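Local atomic coordinates of tetraacyldisaccharide 4'-kinase (Aquifex aeolicus, PDB entry 4ITN), a protein that probably transfers the gamma-phosphate of ATP to the 4'-position of a tetraacyldisaccharide 1-phosphate, producing lipid IVA on the route to lipid A. Residues I39-L44 with I152-K157; C68-G73 with F135-G140; S214-V219 with K280-L285; R227-F232 with L248-K253; G272-T277 with N290-N295. One frame throughout, in Å; residues are numbered along the deposited sequence.

How the contacts relate
The five contacts fall into two groups. Contacts 1 and 2, centres about 13 Å apart, share the parallel strands of the P-loop core: strand 38-43 lies between strands 134-138 and 150-155, and strand 67-71 pairs with 134-138 on its other edge. Contact 2 is nested within the chain loop that contact 1 closes. The predicted ATP-binding loop belongs here, since strand 38-43 leads into it and its Lys51 bridges to Asp138 in contact 2. Contacts 3, 4 and 5 come later and build a smaller lobe, contact 5 about 9 Å, centre to centre, from both others; strand 275-277 lies between 229-233 and 291-300, parallel to both. Contacts 1 and 4 have centres about 33 Å apart.

Contact 1 of 5, residues I39-L44 with I152-K157; sequences ISVGNL and ILLLKK
Residues Val41 and Gly42 run parallel beside Ile152 and Leu153, the two short strand axes 4.7 Å apart and inclined by 25°. Three backbone bonds join them: Ile152 N to Ser40 O, Gly42 N to Ile152 O, and Leu154 N to Gly42 O. The bond from Leu154 N to Gly42 O is nearly straight, 2.8 Å with 172° at the hydrogen, while Gly42 N reaches Ile152 O over a longer 3.2 Å. A water given a proton by Ser40 OG passes one on to Ile152 O, and a second water links Leu44 N to Leu154 O where the strands part.

Isoleucine, valine and leucine suit this buried setting because they fill both faces of the pair. On one face Ile39 and Ile152 lie side by side, pointing the same way, with CG2 of Ile39 3.8 Å from CD1 of Ile152. Further along, the first torsion of Val41 sets CG1 anti to the backbone N (chi1 175°), which places it where it meets CD1 of Leu154 at 4.0 Å. On the other face Gly42 has no side chain, and CD1 of Leu153 settles 3.6 Å from Asn43 CA. Leu44 then closes the end, its CD1 3.6 Å from CD2 of Leu155 and its CD2 4.1 Å from CD2 of Leu153, whose side chain it crosses at about a right angle.

Strand 38-43 leads straight into the predicted ATP-binding P-loop, Ser45 to Thr52. Helix 49-61 covers Ile39 and Val41, strand 182-185 packs on Ile152 and Leu154, and strand 134-138 pairs with the other edge of 38-43.

Contact 2 of 5, residues C68-G73 with F135-G140; sequences CILSRG and FILDDG
Cys68 to Ser71 and Phe135 to Asp138 form a buried pair of parallel strands in the core of the nucleotide-binding lobe. The backbones are joined by Ile136 N to Cys68 O, Leu70 N to Ile136 O (2.7 Å, 165° at the hydrogen) and Asp138 N to Leu70 O.

Hydrophobic residues suit both faces. On one, Leu70 wedges between two neighbours: its CG is 3.6 Å from CD1 of Phe135, and its CD1 is 3.7 Å from CD2 of Leu137. Cys68 SG lies at the edge of the Phe135 ring, 5.2 Å from its centroid, and helix 119-130 covers Cys68 and Phe135. With Leu70 cut back to an alanine, a gap is likely to open between Phe135 and Leu137, leaving the aromatic ring freer to turn. On the opposite face, Ile69 CG2 meets Asp138 CB at 3.9 Å.

Where the strands end, Ser71 OG gives a weak bond of 3.3 Å to Asp138 OD2. The other oxygen, OD1, forms a salt bridge with Lys51 of the predicted ATP-binding loop. A hydrophobic strand ending in an aspartate beside the P-loop lysine is consistent with the Walker B motif of P-loop kinases.

Contact 3 of 5, residues S214-V219 with K280-L285; sequences SDFEEV and KDLIKL
Phe216 meets Leu282 and Ile283 by apolar contact, and no hydrogen bond crosses between 214-219 and 280-285. The clearest interaction is a CH-pi one: CD2 of Leu282 sits over one face of the Phe216 ring, 4.1 Å from its centroid and 23° off the ring normal, displaced toward the rim. Leu282 can reach it because its CG is anti to the backbone N (chi1 -166°), directing the branch at the aromatic group, which approaches from the opposite direction.

Plain aliphatic packing adds to this. CD1 of Ile283 closes to 3.4 Å from Phe216 CZ, the two side chains crossing at about a right angle. Phenylalanine suits this position because its long, flat ring can reach from the turn to offer one face to Leu282 CD2 while its CZ end meets Ile283 CD1. Beside these, Ser214 CB makes a loose van der Waals contact with Leu285 O at 3.9 Å; the serine hydroxyl forms a weak hydrogen bond with Tyr288 O.

Residues 214-217 lie in the turn between strands 201-212 and 218-219, which pair antiparallel. Helix 99-107 also packs on Phe216 and Ile283 through Leu103 and Tyr102 respectively, while Leu282 faces Val291 and Ala293 of strand 291-300.

Contact 4 of 5, residues R227-F232 with L248-K253; sequences REVIAF and LGIKVK
Val229 is the tightly held centre of this contact, bonded by both its backbone polar atoms to the segment 248-253. Its N donates to Lys251 O at 2.9 Å, with 144° at the hydrogen, and its O accepts from Lys253 N at 2.7 Å. Val252 CA makes a CA-H...O contact with Val229 O at 3.0 Å, and the same oxygen is approached by Val252 CG1, held anti to the backbone N (chi1 -169°). Beta-branched valines suit such a short parallel bridge, where the backbone must stay extended. Val229 CG2 touches Ile250 CG2 more lightly, at 4.3 Å.

The bridge joins the two strands of a beta-alpha-beta unit: strand 229-233, helix 238-247, strand 252-257. Gly249 ends the helix in a Schellman motif, its positive phi being easy for a residue without a side chain. Helix residue Leu245 packs on Ala231 and Ile250.

Toward solvent the contact is made of long charged chains that touch through their aliphatic parts. Glu228 and Lys253 cross at about a right angle, CB of the first 3.3 Å from CG of the second, yet Glu228 OE2 stays 5.8 Å from Lys253 NZ, which forms its salt bridge with Glu273 instead. Lys251, extended beyond CG, lays CD 3.4 Å from Arg227 O and sends its amine to a weak bond with Lys225 O.

Contact 5 of 5, residues G272-T277 with N290-N295; sequences GEIYLT and NVFALN
Glu273 O opens the contact 3.0 Å from Asn290 ND2, too badly angled for a hydrogen bond. Ile274 follows, passing Asn290 in the opposite direction with CD1 3.7 Å from its CB, while its other branch, CG2, packs on Phe292 CE1.

Tyr275 begins the regular pairing. Its N donates to Asn290 O at a doubtfully short 2.5 Å, and that oxygen also lies at the edge of the tyrosine ring, in its plane. Asn290 OD1 is 3.5 Å from Tyr275 CD1, buried without a polar partner, the amide 41° from the ring plane. Asparagine also tolerates the positive phi (83°) here; replacing it with an alanine would probably cost the amide's contact with CD1 and CE1 of Tyr275 and seat a residue less at ease with that backbone angle. The Tyr275 hydroxyl bonds to Glu270 N.

The strands 275-277 and 291-300 are the two parallel strands of a beta-alpha-beta unit, joined through helix 279-282. Tyr275 O accepts Phe292 N.

Leu276 lies on the other face from Tyr275, with CD2 3.7 Å from Phe292 CB and CD1 3.8 Å from Leu294 CD2. Thr277 N donates to Phe292 O at 2.6 Å; its hydroxyl bonds to Phe232 O, and a water bridges Thr277 O and Leu294 N.

Contact 1 of 5, residues I39-L44 with I152-K157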
# COMPACT_ATOMS: atom_id res chain seq x y z
N ILE A 39 2.72 -7.18 -12.38
CA ILE A 39 1.63 -7.53 -11.50
C ILE A 39 1.02 -6.26 -10.99
O ILE A 39 1.71 -5.37 -10.50
CB ILE A 39 2.09 -8.36 -10.30
CG1 ILE A 39 2.82 -9.62 -10.78
CG2 ILE A 39 0.88 -8.72 -9.44
CD1 ILE A 39 3.67 -10.31 -9.73
N SER A 40 -0.29 -6.13 -11.11
CA SER A 40 -0.92 -4.95 -10.59
C SER A 40 -1.61 -5.30 -9.29
O SER A 40 -2.24 -6.36 -9.19
CB SER A 40 -1.98 -4.41 -11.55
OG SER A 40 -2.59 -3.28 -10.96
N VAL A 41 -1.51 -4.38 -8.33
CA VAL A 41 -2.25 -4.47 -7.08
C VAL A 41 -3.05 -3.18 -6.96
O VAL A 41 -2.52 -2.10 -7.17
CB VAL A 41 -1.31 -4.58 -5.84
CG1 VAL A 41 -2.11 -4.53 -4.53
CG2 VAL A 41 -0.51 -5.87 -5.89
N GLY A 42 -4.34 -3.30 -6.64
CA GLY A 42 -5.16 -2.12 -6.44
C GLY A 42 -6.50 -2.40 -5.77
O GLY A 42 -6.74 -3.51 -5.28
N ASN A 43 -7.37 -1.40 -5.78
CA ASN A 43 -8.72 -1.52 -5.24
C ASN A 43 -9.75 -0.64 -5.97
O ASN A 43 -9.38 0.24 -6.74
CB ASN A 43 -8.75 -1.16 -3.75
CG ASN A 43 -7.36 -1.03 -3.15
OD1 ASN A 43 -6.40 -0.67 -3.83
ND2 ASN A 43 -7.25 -1.33 -1.87
N LEU A 44 -11.03 -0.90 -5.71
CA LEU A 44 -12.11 -0.01 -6.13
C LEU A 44 -12.14 1.31 -5.37
O LEU A 44 -12.30 2.38 -5.95
CB LEU A 44 -13.45 -0.73 -6.03
CG LEU A 44 -13.48 -2.07 -6.75
CD1 LEU A 44 -14.83 -2.74 -6.62
CD2 LEU A 44 -13.09 -1.91 -8.21
N ILE A 152 -4.48 -7.97 -9.68
CA ILE A 152 -4.94 -8.42 -8.38
C ILE A 152 -5.76 -7.30 -7.76
O ILE A 152 -5.29 -6.17 -7.67
CB ILE A 152 -3.76 -8.74 -7.44
CG1 ILE A 152 -2.97 -9.93 -7.98
CG2 ILE A 152 -4.27 -9.09 -6.07
CD1 ILE A 152 -1.73 -10.25 -7.17
N LEU A 153 -6.99 -7.61 -7.38
CA LEU A 153 -7.90 -6.61 -6.82
C LEU A 153 -8.12 -6.91 -5.36
O LEU A 153 -8.52 -8.03 -5.00
CB LEU A 153 -9.28 -6.69 -7.50
CG LEU A 153 -10.30 -5.63 -7.08
CD1 LEU A 153 -9.70 -4.25 -7.32
CD2 LEU A 153 -11.66 -5.77 -7.85
N LEU A 154 -7.91 -5.91 -4.53
CA LEU A 154 -8.22 -6.03 -3.11
C LEU A 154 -9.62 -5.49 -2.89
O LEU A 154 -10.00 -4.48 -3.47
CB LEU A 154 -7.20 -5.23 -2.28
CG LEU A 154 -5.92 -5.99 -1.88
CD1 LEU A 154 -5.22 -6.62 -3.09
CD2 LEU A 154 -4.96 -5.05 -1.16
N LEU A 155 -10.40 -6.19 -2.07
CA LEU A 155 -11.76 -5.77 -1.70
C LEU A 155 -11.92 -5.95 -0.20
O LEU A 155 -11.61 -7.02 0.33
CB LEU A 155 -12.80 -6.69 -2.35
CG LEU A 155 -13.31 -6.50 -3.78
CD1 LEU A 155 -14.38 -7.55 -4.00
CD2 LEU A 155 -13.87 -5.09 -4.00
N LYS A 156 -12.40 -4.92 0.50
CA LYS A 156 -12.79 -5.09 1.90
C LYS A 156 -14.31 -5.19 1.98
O LYS A 156 -15.01 -4.88 1.00
CB LYS A 156 -12.25 -3.95 2.79
CG LYS A 156 -12.72 -2.56 2.38
CD LYS A 156 -12.04 -1.45 3.19
CE LYS A 156 -12.27 -0.09 2.52
NZ LYS A 156 -11.58 1.06 3.18
N LYS A 157 -14.82 -5.64 3.12
CA LYS A 157 -16.25 -5.77 3.34
C LYS A 157 -17.02 -4.50 2.97
O LYS A 157 -18.07 -4.55 2.32
CB LYS A 157 -16.51 -6.13 4.80
CG LYS A 157 -17.97 -6.31 5.19
CD LYS A 157 -18.09 -6.47 6.70
CE LYS A 157 -19.44 -6.99 7.12
NZ LYS A 157 -19.46 -7.28 8.58
O HOH W 1 -4.75 -4.47 -9.75
O HOH W 2 -11.71 -2.43 -3.58

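Contact 2 of 5, residues C68-G73 with F135-G140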
# COMPACT_ATOMS: atom_id res chain seq x y z
N CYS A 68 10.88 -4.48 -8.93
CA CYS A 68 10.68 -3.03 -8.90
C CYS A 68 9.22 -2.63 -8.74
O CYS A 68 8.35 -3.03 -9.52
CB CYS A 68 11.18 -2.38 -10.19
SG CYS A 68 11.18 -0.59 -10.11
N ILE A 69 8.94 -1.82 -7.73
CA ILE A 69 7.58 -1.34 -7.53
C ILE A 69 7.41 -0.05 -8.33
O ILE A 69 8.25 0.84 -8.27
CB ILE A 69 7.33 -1.08 -6.02
CG1 ILE A 69 7.27 -2.41 -5.25
CG2 ILE A 69 6.04 -0.29 -5.82
CD1 ILE A 69 7.20 -2.20 -3.73
N LEU A 70 6.33 0.04 -9.10
CA LEU A 70 5.98 1.30 -9.80
C LEU A 70 4.85 1.98 -9.07
O LEU A 70 3.72 1.52 -9.11
CB LEU A 70 5.50 1.00 -11.23
CG LEU A 70 6.56 0.31 -12.10
CD1 LEU A 70 6.06 0.03 -13.52
CD2 LEU A 70 7.78 1.22 -12.12
N SER A 71 5.16 3.08 -8.37
CA SER A 71 4.15 3.80 -7.62
C SER A 71 3.79 5.07 -8.39
O SER A 71 4.55 5.52 -9.27
CB SER A 71 4.67 4.19 -6.22
OG SER A 71 5.03 3.04 -5.49
N ARG A 72 2.65 5.66 -8.06
CA ARG A 72 2.19 6.88 -8.73
C ARG A 72 2.95 8.11 -8.26
O ARG A 72 3.29 8.98 -9.06
CB ARG A 72 0.70 7.09 -8.48
CG ARG A 72 0.14 8.30 -9.24
CD ARG A 72 -1.37 8.31 -9.19
NE ARG A 72 -1.94 9.35 -10.05
CZ ARG A 72 -3.24 9.61 -10.16
NH1 ARG A 72 -3.65 10.57 -10.98
NH2 ARG A 72 -4.12 8.91 -9.46
N GLY A 73 3.20 8.20 -6.96
CA GLY A 73 3.79 9.41 -6.43
C GLY A 73 2.72 10.45 -6.10
O GLY A 73 2.81 11.60 -6.55
N PHE A 135 7.66 -6.21 -12.40
CA PHE A 135 7.13 -4.96 -11.86
C PHE A 135 5.92 -5.24 -10.99
O PHE A 135 5.11 -6.11 -11.29
CB PHE A 135 6.73 -3.99 -12.99
CG PHE A 135 7.90 -3.35 -13.68
CD1 PHE A 135 8.69 -2.42 -13.02
CD2 PHE A 135 8.24 -3.71 -14.98
CE1 PHE A 135 9.81 -1.84 -13.64
CE2 PHE A 135 9.35 -3.14 -15.62
CZ PHE A 135 10.14 -2.19 -14.95
N ILE A 136 5.81 -4.51 -9.89
CA ILE A 136 4.56 -4.50 -9.16
C ILE A 136 3.98 -3.10 -9.28
O ILE A 136 4.64 -2.12 -8.94
CB ILE A 136 4.75 -4.87 -7.69
CG1 ILE A 136 5.28 -6.32 -7.57
CG2 ILE A 136 3.43 -4.73 -6.92
CD1 ILE A 136 5.85 -6.58 -6.13
N LEU A 137 2.75 -3.00 -9.81
CA LEU A 137 2.09 -1.70 -9.86
C LEU A 137 1.44 -1.47 -8.52
O LEU A 137 0.47 -2.14 -8.16
CB LEU A 137 0.99 -1.65 -10.93
CG LEU A 137 1.38 -2.00 -12.36
CD1 LEU A 137 0.29 -1.50 -13.32
CD2 LEU A 137 2.72 -1.34 -12.65
N ASP A 138 1.94 -0.50 -7.78
CA ASP A 138 1.28 -0.07 -6.57
C ASP A 138 0.08 0.76 -7.02
O ASP A 138 0.23 1.69 -7.81
CB ASP A 138 2.24 0.77 -5.74
CG ASP A 138 1.61 1.34 -4.49
OD1 ASP A 138 0.51 0.90 -4.12
OD2 ASP A 138 2.22 2.23 -3.88
N ASP A 139 -1.11 0.44 -6.53
CA ASP A 139 -2.32 1.16 -6.91
C ASP A 139 -2.56 1.24 -8.42
O ASP A 139 -2.78 2.32 -8.95
CB ASP A 139 -2.30 2.57 -6.31
CG ASP A 139 -3.66 3.23 -6.33
OD1 ASP A 139 -4.59 2.66 -6.93
OD2 ASP A 139 -3.80 4.32 -5.75
N GLY A 140 -2.47 0.11 -9.11
CA GLY A 140 -2.62 0.08 -10.56
C GLY A 140 -3.90 -0.41 -11.24
O GLY A 140 -3.91 -0.55 -12.45
O HOH W 3 0.86 4.41 -6.31

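Contact 3 of 5, residues S214-V219 with K280-L285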
# COMPACT_ATOMS: atom_id res chain seq x y z
N SER A 214 13.75 2.95 14.31
CA SER A 214 13.85 4.14 13.48
C SER A 214 14.74 3.95 12.25
O SER A 214 14.82 4.84 11.40
CB SER A 214 14.38 5.31 14.30
OG SER A 214 15.55 4.91 15.00
N ASP A 215 15.43 2.82 12.19
CA ASP A 215 16.19 2.45 11.00
C ASP A 215 15.35 1.52 10.12
O ASP A 215 15.83 1.00 9.11
CB ASP A 215 17.50 1.77 11.37
CG ASP A 215 18.59 2.76 11.76
OD1 ASP A 215 18.26 3.86 12.26
OD2 ASP A 215 19.77 2.42 11.59
N PHE A 216 14.11 1.31 10.53
CA PHE A 216 13.21 0.40 9.84
C PHE A 216 13.74 -1.03 9.77
O PHE A 216 13.64 -1.69 8.74
CB PHE A 216 12.81 0.93 8.46
CG PHE A 216 11.75 1.97 8.53
CD1 PHE A 216 12.06 3.28 8.88
CD2 PHE A 216 10.42 1.64 8.30
CE1 PHE A 216 11.08 4.24 8.97
CE2 PHE A 216 9.43 2.61 8.39
CZ PHE A 216 9.76 3.91 8.73
N GLU A 217 14.28 -1.48 10.90
CA GLU A 217 14.59 -2.89 11.08
C GLU A 217 13.62 -3.47 12.09
O GLU A 217 13.13 -2.75 12.97
CB GLU A 217 16.02 -3.06 11.58
CG GLU A 217 17.06 -2.52 10.63
CD GLU A 217 18.36 -2.16 11.32
OE1 GLU A 217 18.35 -1.99 12.56
OE2 GLU A 217 19.39 -2.05 10.63
N GLU A 218 13.35 -4.77 11.97
CA GLU A 218 12.49 -5.45 12.92
C GLU A 218 13.21 -5.67 14.23
O GLU A 218 14.36 -6.14 14.27
CB GLU A 218 12.00 -6.78 12.35
CG GLU A 218 11.16 -6.61 11.09
CD GLU A 218 10.59 -7.92 10.57
OE1 GLU A 218 10.86 -8.98 11.20
OE2 GLU A 218 9.88 -7.89 9.54
N VAL A 219 12.54 -5.30 15.32
CA VAL A 219 13.01 -5.60 16.66
C VAL A 219 11.85 -6.23 17.40
O VAL A 219 10.69 -5.91 17.13
CB VAL A 219 13.47 -4.33 17.43
CG1 VAL A 219 14.75 -3.77 16.82
CG2 VAL A 219 12.37 -3.28 17.45
N LYS A 280 4.16 5.80 8.98
CA LYS A 280 4.09 7.02 8.19
C LYS A 280 4.70 8.22 8.93
O LYS A 280 5.25 9.15 8.31
CB LYS A 280 2.63 7.29 7.81
CG LYS A 280 2.42 8.15 6.58
CD LYS A 280 1.91 9.53 6.97
CE LYS A 280 0.58 9.47 7.72
NZ LYS A 280 0.19 10.82 8.23
N ASP A 281 4.61 8.20 10.26
CA ASP A 281 5.20 9.25 11.10
C ASP A 281 6.66 8.91 11.39
O ASP A 281 7.52 9.79 11.43
CB ASP A 281 4.43 9.39 12.42
CG ASP A 281 2.97 9.79 12.21
OD1 ASP A 281 2.71 10.82 11.56
OD2 ASP A 281 2.09 9.06 12.72
N LEU A 282 6.94 7.62 11.60
CA LEU A 282 8.29 7.13 11.88
C LEU A 282 9.30 7.59 10.84
O LEU A 282 10.47 7.86 11.15
CB LEU A 282 8.30 5.61 11.97
CG LEU A 282 9.56 4.98 12.58
CD1 LEU A 282 9.71 5.39 14.04
CD2 LEU A 282 9.52 3.47 12.47
N ILE A 283 8.85 7.67 9.59
CA ILE A 283 9.60 8.23 8.48
C ILE A 283 10.32 9.52 8.87
O ILE A 283 11.49 9.74 8.54
CB ILE A 283 8.65 8.56 7.34
CG1 ILE A 283 7.99 7.29 6.82
CG2 ILE A 283 9.37 9.28 6.25
CD1 ILE A 283 8.96 6.23 6.40
N LYS A 284 9.60 10.38 9.59
CA LYS A 284 10.11 11.71 9.93
C LYS A 284 11.01 11.68 11.16
O LYS A 284 11.65 12.67 11.47
CB LYS A 284 8.94 12.67 10.19
CG LYS A 284 7.65 12.31 9.46
CD LYS A 284 7.68 12.73 8.01
CE LYS A 284 6.36 12.39 7.32
NZ LYS A 284 6.23 13.03 5.99
N LEU A 285 11.04 10.55 11.84
CA LEU A 285 11.72 10.46 13.12
C LEU A 285 12.92 9.52 13.12
O LEU A 285 13.31 9.01 14.17
CB LEU A 285 10.75 10.05 14.23
CG LEU A 285 9.67 11.09 14.51
CD1 LEU A 285 8.84 10.63 15.68
CD2 LEU A 285 10.30 12.44 14.81

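Contact 4 of 5, residues R227-F232 with L248-K253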
# COMPACT_ATOMS: atom_id res chain seq x y z
N ARG A 227 7.72 -2.25 30.70
CA ARG A 227 7.84 -0.81 30.52
C ARG A 227 6.52 -0.16 30.12
O ARG A 227 5.64 -0.81 29.56
CB ARG A 227 8.91 -0.49 29.47
CG ARG A 227 10.19 -1.30 29.62
CD ARG A 227 11.40 -0.39 29.70
NE ARG A 227 11.01 1.00 29.89
CZ ARG A 227 11.81 2.04 29.63
NH1 ARG A 227 13.04 1.84 29.18
NH2 ARG A 227 11.37 3.27 29.84
N GLU A 228 6.40 1.13 30.41
CA GLU A 228 5.24 1.91 29.99
C GLU A 228 5.66 2.84 28.86
O GLU A 228 6.80 3.31 28.83
CB GLU A 228 4.65 2.68 31.18
CG GLU A 228 4.34 1.78 32.37
CD GLU A 228 3.75 2.52 33.55
OE1 GLU A 228 4.09 2.15 34.70
OE2 GLU A 228 2.94 3.45 33.34
N VAL A 229 4.75 3.11 27.93
CA VAL A 229 5.09 3.73 26.65
C VAL A 229 4.29 5.01 26.39
O VAL A 229 3.14 5.12 26.79
CB VAL A 229 4.85 2.70 25.48
CG1 VAL A 229 5.08 3.33 24.12
CG2 VAL A 229 5.70 1.44 25.65
N ILE A 230 4.92 6.00 25.74
CA ILE A 230 4.19 7.15 25.24
C ILE A 230 3.91 6.87 23.76
O ILE A 230 4.71 6.22 23.10
CB ILE A 230 5.03 8.44 25.35
CG1 ILE A 230 5.59 8.58 26.77
CG2 ILE A 230 4.20 9.67 24.99
CD1 ILE A 230 6.54 9.76 26.94
N ALA A 231 2.77 7.35 23.25
CA ALA A 231 2.42 7.16 21.85
C ALA A 231 1.84 8.44 21.25
O ALA A 231 1.38 9.32 21.97
CB ALA A 231 1.44 6.01 21.69
N PHE A 232 1.87 8.52 19.92
CA PHE A 232 1.37 9.70 19.20
C PHE A 232 1.12 9.39 17.71
O PHE A 232 1.62 8.39 17.19
CB PHE A 232 2.36 10.86 19.36
CG PHE A 232 3.71 10.60 18.76
CD1 PHE A 232 4.70 9.96 19.49
CD2 PHE A 232 3.99 11.00 17.45
CE1 PHE A 232 5.94 9.71 18.93
CE2 PHE A 232 5.22 10.76 16.89
CZ PHE A 232 6.20 10.12 17.63
N LEU A 248 -4.08 -4.19 21.69
CA LEU A 248 -2.82 -4.88 21.93
C LEU A 248 -2.44 -4.88 23.41
O LEU A 248 -1.42 -5.45 23.80
CB LEU A 248 -1.70 -4.26 21.10
CG LEU A 248 -1.85 -4.41 19.59
CD1 LEU A 248 -0.77 -3.63 18.86
CD2 LEU A 248 -1.83 -5.87 19.19
N GLY A 249 -3.27 -4.25 24.24
CA GLY A 249 -3.02 -4.23 25.67
C GLY A 249 -1.66 -3.70 26.08
O GLY A 249 -1.00 -4.28 26.93
N ILE A 250 -1.23 -2.60 25.47
CA ILE A 250 0.07 -2.03 25.78
C ILE A 250 -0.01 -0.87 26.77
O ILE A 250 -0.77 0.07 26.58
CB ILE A 250 0.79 -1.54 24.51
CG1 ILE A 250 1.13 -2.72 23.59
CG2 ILE A 250 2.05 -0.77 24.87
CD1 ILE A 250 1.59 -2.30 22.22
N LYS A 251 0.79 -0.96 27.82
CA LYS A 251 0.84 0.07 28.85
C LYS A 251 1.20 1.40 28.21
O LYS A 251 2.30 1.56 27.67
CB LYS A 251 1.87 -0.30 29.92
CG LYS A 251 1.79 -1.76 30.37
CD LYS A 251 2.99 -2.14 31.21
CE LYS A 251 3.04 -3.64 31.47
NZ LYS A 251 4.34 -4.06 32.07
N VAL A 252 0.30 2.37 28.26
CA VAL A 252 0.62 3.70 27.74
C VAL A 252 0.64 4.76 28.84
O VAL A 252 -0.39 5.05 29.46
CB VAL A 252 -0.38 4.14 26.66
CG1 VAL A 252 0.11 5.39 25.95
CG2 VAL A 252 -0.60 3.01 25.66
N LYS A 253 1.81 5.36 29.08
CA LYS A 253 1.96 6.42 30.06
C LYS A 253 1.22 7.71 29.71
O LYS A 253 0.58 8.33 30.56
CB LYS A 253 3.45 6.75 30.25
CG LYS A 253 4.13 5.95 31.35
CD LYS A 253 5.47 6.57 31.72
CE LYS A 253 6.54 5.51 31.91
NZ LYS A 253 7.90 6.11 31.98

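Contact 5 of 5, residues G272-T277 with N290-N295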
# COMPACT_ATOMS: atom_id res chain seq x y z
N GLY A 272 15.66 8.42 27.14
CA GLY A 272 15.38 7.33 28.06
C GLY A 272 13.93 6.86 28.14
O GLY A 272 13.65 5.85 28.79
N GLU A 273 13.02 7.58 27.50
CA GLU A 273 11.63 7.13 27.44
C GLU A 273 11.47 6.33 26.16
O GLU A 273 12.39 6.31 25.34
CB GLU A 273 10.67 8.32 27.50
CG GLU A 273 10.72 9.11 28.83
CD GLU A 273 9.86 8.48 29.92
OE1 GLU A 273 8.93 7.71 29.57
OE2 GLU A 273 10.10 8.76 31.12
N ILE A 274 10.33 5.67 25.99
CA ILE A 274 10.07 4.88 24.77
C ILE A 274 8.79 5.36 24.08
O ILE A 274 7.76 5.58 24.73
CB ILE A 274 9.99 3.36 25.07
CG1 ILE A 274 11.33 2.85 25.62
CG2 ILE A 274 9.58 2.56 23.83
CD1 ILE A 274 12.51 3.04 24.66
N TYR A 275 8.86 5.54 22.76
CA TYR A 275 7.75 6.07 21.97
C TYR A 275 7.26 5.06 20.93
O TYR A 275 8.05 4.33 20.35
CB TYR A 275 8.17 7.37 21.27
CG TYR A 275 8.52 8.49 22.23
CD1 TYR A 275 9.77 8.54 22.83
CD2 TYR A 275 7.60 9.48 22.54
CE1 TYR A 275 10.10 9.56 23.71
CE2 TYR A 275 7.92 10.50 23.44
CZ TYR A 275 9.18 10.53 24.01
OH TYR A 275 9.51 11.53 24.90
N LEU A 276 5.95 5.04 20.70
CA LEU A 276 5.37 4.30 19.59
C LEU A 276 4.63 5.30 18.70
O LEU A 276 3.89 6.15 19.20
CB LEU A 276 4.40 3.23 20.08
CG LEU A 276 4.98 2.08 20.91
CD1 LEU A 276 3.94 0.97 21.08
CD2 LEU A 276 6.21 1.55 20.22
N THR A 277 4.85 5.21 17.39
CA THR A 277 4.13 6.06 16.43
C THR A 277 3.76 5.22 15.21
O THR A 277 4.00 4.01 15.21
CB THR A 277 4.95 7.32 16.05
OG1 THR A 277 4.09 8.29 15.43
CG2 THR A 277 6.10 6.97 15.11
N ASN A 290 14.35 4.80 20.43
CA ASN A 290 13.37 4.90 21.49
C ASN A 290 12.05 5.37 20.91
O ASN A 290 11.06 5.56 21.62
CB ASN A 290 13.85 5.85 22.59
CG ASN A 290 13.37 7.28 22.37
OD1 ASN A 290 12.78 7.60 21.35
ND2 ASN A 290 13.63 8.14 23.35
N VAL A 291 12.05 5.55 19.59
CA VAL A 291 10.83 5.81 18.85
C VAL A 291 10.62 4.62 17.93
O VAL A 291 11.51 4.25 17.17
CB VAL A 291 10.95 7.08 18.00
CG1 VAL A 291 9.65 7.33 17.25
CG2 VAL A 291 11.30 8.27 18.87
N PHE A 292 9.44 4.02 18.01
CA PHE A 292 9.16 2.81 17.23
C PHE A 292 7.79 2.86 16.58
O PHE A 292 6.96 3.72 16.91
CB PHE A 292 9.25 1.58 18.13
CG PHE A 292 10.56 1.46 18.87
CD1 PHE A 292 10.74 2.04 20.12
CD2 PHE A 292 11.61 0.74 18.31
CE1 PHE A 292 11.95 1.92 20.79
CE2 PHE A 292 12.82 0.61 18.98
CZ PHE A 292 12.99 1.21 20.22
N ALA A 293 7.56 1.93 15.65
CA ALA A 293 6.24 1.73 15.07
C ALA A 293 5.83 0.28 15.25
O ALA A 293 6.68 -0.59 15.46
CB ALA A 293 6.23 2.10 13.59
N LEU A 294 4.53 0.01 15.17
CA LEU A 294 4.02 -1.34 15.29
C LEU A 294 4.17 -2.05 13.94
O LEU A 294 3.88 -1.46 12.90
CB LEU A 294 2.55 -1.33 15.74
CG LEU A 294 2.21 -0.69 17.09
CD1 LEU A 294 0.71 -0.79 17.40
CD2 LEU A 294 3.01 -1.33 18.21
N ASN A 295 4.66 -3.29 13.94
CA ASN A 295 4.79 -4.00 12.66
C ASN A 295 3.86 -5.21 12.51
O ASN A 295 3.86 -6.12 13.35
CB ASN A 295 6.24 -4.40 12.37
CG ASN A 295 6.45 -4.78 10.91
OD1 ASN A 295 5.78 -4.27 10.01
ND2 ASN A 295 7.40 -5.68 10.67
O HOH W 4 2.67 2.04 14.23